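Local coordinates for protein nicotinate-nucleotide--dimethylbenzimidazole phosphoribosyltransferase (Thermus thermophilus HB8, PDB 1WX1) that probably transfers the phosphoribosyl group of nicotinate mononucleotide to 5,6-dimethylbenzimidazole, giving alpha-ribazole 5'-phosphate for cobalamin biosynthesis, at residues 98-103 with 113-119. Numbering follows the deposited sequence.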
loop_
_atom_site.group_PDB
_atom_site.type_symbol
_atom_site.label_atom_id
_atom_site.label_comp_id
_atom_site.label_asym_id
_atom_site.label_seq_id
_atom_site.Cartn_x
_atom_site.Cartn_y
_atom_site.Cartn_z
ATOM N N VAL A 98 -23.744 3.018 1.277
ATOM C CA VAL A 98 -23.926 4.349 0.712
ATOM C C VAL A 98 -24.969 5.088 1.544
ATOM O O VAL A 98 -25.980 4.514 1.940
ATOM C CB VAL A 98 -24.407 4.281 -0.758
ATOM C CG1 VAL A 98 -24.532 5.690 -1.332
ATOM C CG2 VAL A 98 -23.417 3.470 -1.591
ATOM N N LEU A 99 -24.708 6.361 1.815
ATOM C CA LEU A 99 -25.618 7.175 2.601
ATOM C C LEU A 99 -25.981 8.438 1.832
ATOM O O LEU A 99 -25.108 9.228 1.475
ATOM C CB LEU A 99 -24.961 7.560 3.931
ATOM C CG LEU A 99 -25.630 8.665 4.759
ATOM C CD1 LEU A 99 -26.966 8.170 5.296
ATOM C CD2 LEU A 99 -24.715 9.072 5.919
ATOM N N ASP A 100 -27.267 8.612 1.557
ATOM C CA ASP A 100 -27.728 9.811 0.866
ATOM C C ASP A 100 -28.217 10.790 1.925
ATOM O O ASP A 100 -29.227 10.541 2.578
ATOM C CB ASP A 100 -28.888 9.497 -0.089
ATOM C CG ASP A 100 -29.564 10.766 -0.633
ATOM O OD1 ASP A 100 -30.705 10.672 -1.132
ATOM O OD2 ASP A 100 -28.954 11.857 -0.564
ATOM N N VAL A 101 -27.486 11.882 2.120
ATOM C CA VAL A 101 -27.915 12.896 3.076
ATOM C C VAL A 101 -28.300 14.177 2.347
ATOM O O VAL A 101 -28.737 15.136 2.975
ATOM C CB VAL A 101 -26.822 13.251 4.129
ATOM C CG1 VAL A 101 -26.775 12.180 5.208
ATOM C CG2 VAL A 101 -25.464 13.424 3.456
ATOM N N GLY A 102 -28.152 14.200 1.021
ATOM C CA GLY A 102 -28.503 15.414 0.300
ATOM C C GLY A 102 -28.320 15.442 -1.208
ATOM O O GLY A 102 -28.001 16.488 -1.782
ATOM N N VAL A 103 -28.518 14.306 -1.860
ATOM C CA VAL A 103 -28.380 14.243 -3.305
ATOM C C VAL A 103 -29.642 14.805 -3.965
ATOM O O VAL A 103 -30.747 14.619 -3.457
ATOM C CB VAL A 103 -28.187 12.779 -3.777
ATOM C CG1 VAL A 103 -28.259 12.710 -5.289
ATOM C CG2 VAL A 103 -26.826 12.242 -3.283
ATOM N N LEU A 113 -27.994 0.953 0.670
ATOM C CA LEU A 113 -28.221 2.391 0.708
ATOM C C LEU A 113 -29.071 2.842 1.884
ATOM O O LEU A 113 -30.121 2.259 2.162
ATOM C CB LEU A 113 -28.901 2.843 -0.588
ATOM C CG LEU A 113 -29.396 4.291 -0.649
ATOM C CD1 LEU A 113 -28.204 5.255 -0.736
ATOM C CD2 LEU A 113 -30.295 4.452 -1.871
ATOM N N LEU A 114 -28.615 3.888 2.567
ATOM C CA LEU A 114 -29.357 4.454 3.680
ATOM C C LEU A 114 -29.892 5.781 3.144
ATOM O O LEU A 114 -29.120 6.699 2.849
ATOM C CB LEU A 114 -28.433 4.711 4.877
ATOM C CG LEU A 114 -29.066 4.615 6.267
ATOM C CD1 LEU A 114 -28.355 3.516 7.033
ATOM C CD2 LEU A 114 -28.944 5.916 7.025
ATOM N N LYS A 115 -31.208 5.880 3.009
ATOM C CA LYS A 115 -31.814 7.102 2.490
ATOM C C LYS A 115 -32.206 8.043 3.616
ATOM O O LYS A 115 -33.192 7.819 4.311
ATOM C CB LYS A 115 -33.028 6.752 1.617
ATOM C CG LYS A 115 -32.649 5.856 0.441
ATOM C CD LYS A 115 -33.615 5.947 -0.732
ATOM C CE LYS A 115 -35.008 5.479 -0.390
ATOM N NZ LYS A 115 -35.872 5.484 -1.612
ATOM N N ARG A 116 -31.407 9.094 3.799
ATOM C CA ARG A 116 -31.638 10.080 4.854
ATOM C C ARG A 116 -31.445 11.496 4.314
ATOM O O ARG A 116 -30.820 12.340 4.957
ATOM C CB ARG A 116 -30.662 9.834 6.006
ATOM C CG ARG A 116 -30.813 8.466 6.654
ATOM C CD ARG A 116 -32.051 8.400 7.544
ATOM N NE ARG A 116 -32.204 7.094 8.183
ATOM C CZ ARG A 116 -32.613 5.987 7.565
ATOM N NH1 ARG A 116 -32.922 6.007 6.273
ATOM N NH2 ARG A 116 -32.721 4.851 8.243
ATOM N N LYS A 117 -31.985 11.744 3.127
ATOM C CA LYS A 117 -31.858 13.045 2.482
ATOM C C LYS A 117 -32.363 14.159 3.395
ATOM O O LYS A 117 -33.535 14.183 3.767
ATOM C CB LYS A 117 -32.640 13.046 1.162
ATOM C CG LYS A 117 -32.218 14.132 0.187
ATOM C CD LYS A 117 -33.173 14.234 -1.007
ATOM C CE LYS A 117 -33.274 12.931 -1.799
ATOM N NZ LYS A 117 -32.007 12.566 -2.502
ATOM N N VAL A 118 -31.465 15.068 3.762
ATOM C CA VAL A 118 -31.797 16.195 4.628
ATOM C C VAL A 118 -32.474 17.290 3.800
ATOM O O VAL A 118 -33.467 17.895 4.219
ATOM C CB VAL A 118 -30.521 16.757 5.294
ATOM C CG1 VAL A 118 -30.850 18.021 6.087
ATOM C CG2 VAL A 118 -29.913 15.697 6.206
ATOM N N ARG A 119 -31.921 17.527 2.618
ATOM C CA ARG A 119 -32.444 18.511 1.680
ATOM C C ARG A 119 -31.786 18.204 0.341
ATOM O O ARG A 119 -30.774 17.501 0.292
ATOM C CB ARG A 119 -32.096 19.935 2.131
ATOM C CG ARG A 119 -30.637 20.143 2.507
ATOM C CD ARG A 119 -30.387 21.585 2.947
ATOM N NE ARG A 119 -30.468 22.518 1.822
ATOM C CZ ARG A 119 -30.593 23.835 1.946
ATOM N NH1 ARG A 119 -30.659 24.392 3.151
ATOM N NH2 ARG A 119 -30.636 24.600 0.863
#
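The carboxylate of Asp100 receives Lys117 on one oxygen and its own following turn on the other. Lys117 NZ meets the syn lone pair of Asp100 OD1 at 2.7 Å, a salt bridge, while Val103 N reaches Asp100 OD2 on its syn side, 2.8 Å away and 19° out of the carboxylate plane, closing an Asx motif. Lys117 CG lies by Gly102 CA, and bends at chi3 and chi4 bring NZ to both Asp100 OD1 and Val103 O, the latter at 2.6 Å; Gly105 O is a further acceptor, and the ammonium is thus gripped by three oxygens. The second flat group, the Arg116 guanidinium, has Leu114 CD2 over the centre of one face; NH1 bonds Lys115 O nearly in the guanidinium plane, and NH2 pairs with Glu145 of helix 133-152. Three bridges, with segment axes 16° apart, pair 113-115 in parallel with 94-100, whose other neighbour is 47-54; 113-115 is the outermost strand of the chain's parallel sheet. Leu114 N to Val98 O (2.8 Å) and Asp100 N to Leu114 O continue this pairing; Arg116 N to Asp100 O is more bent (143°). Leu99 CD1 presses tightly on Leu114 CD2 at 3.5 Å, on the sheet face opposite Val98 CG1 and Leu113 CD1. Past the corner at Val101, Val118 N donates from above the carbonyl plane to Val101 O, 2.8 Å away.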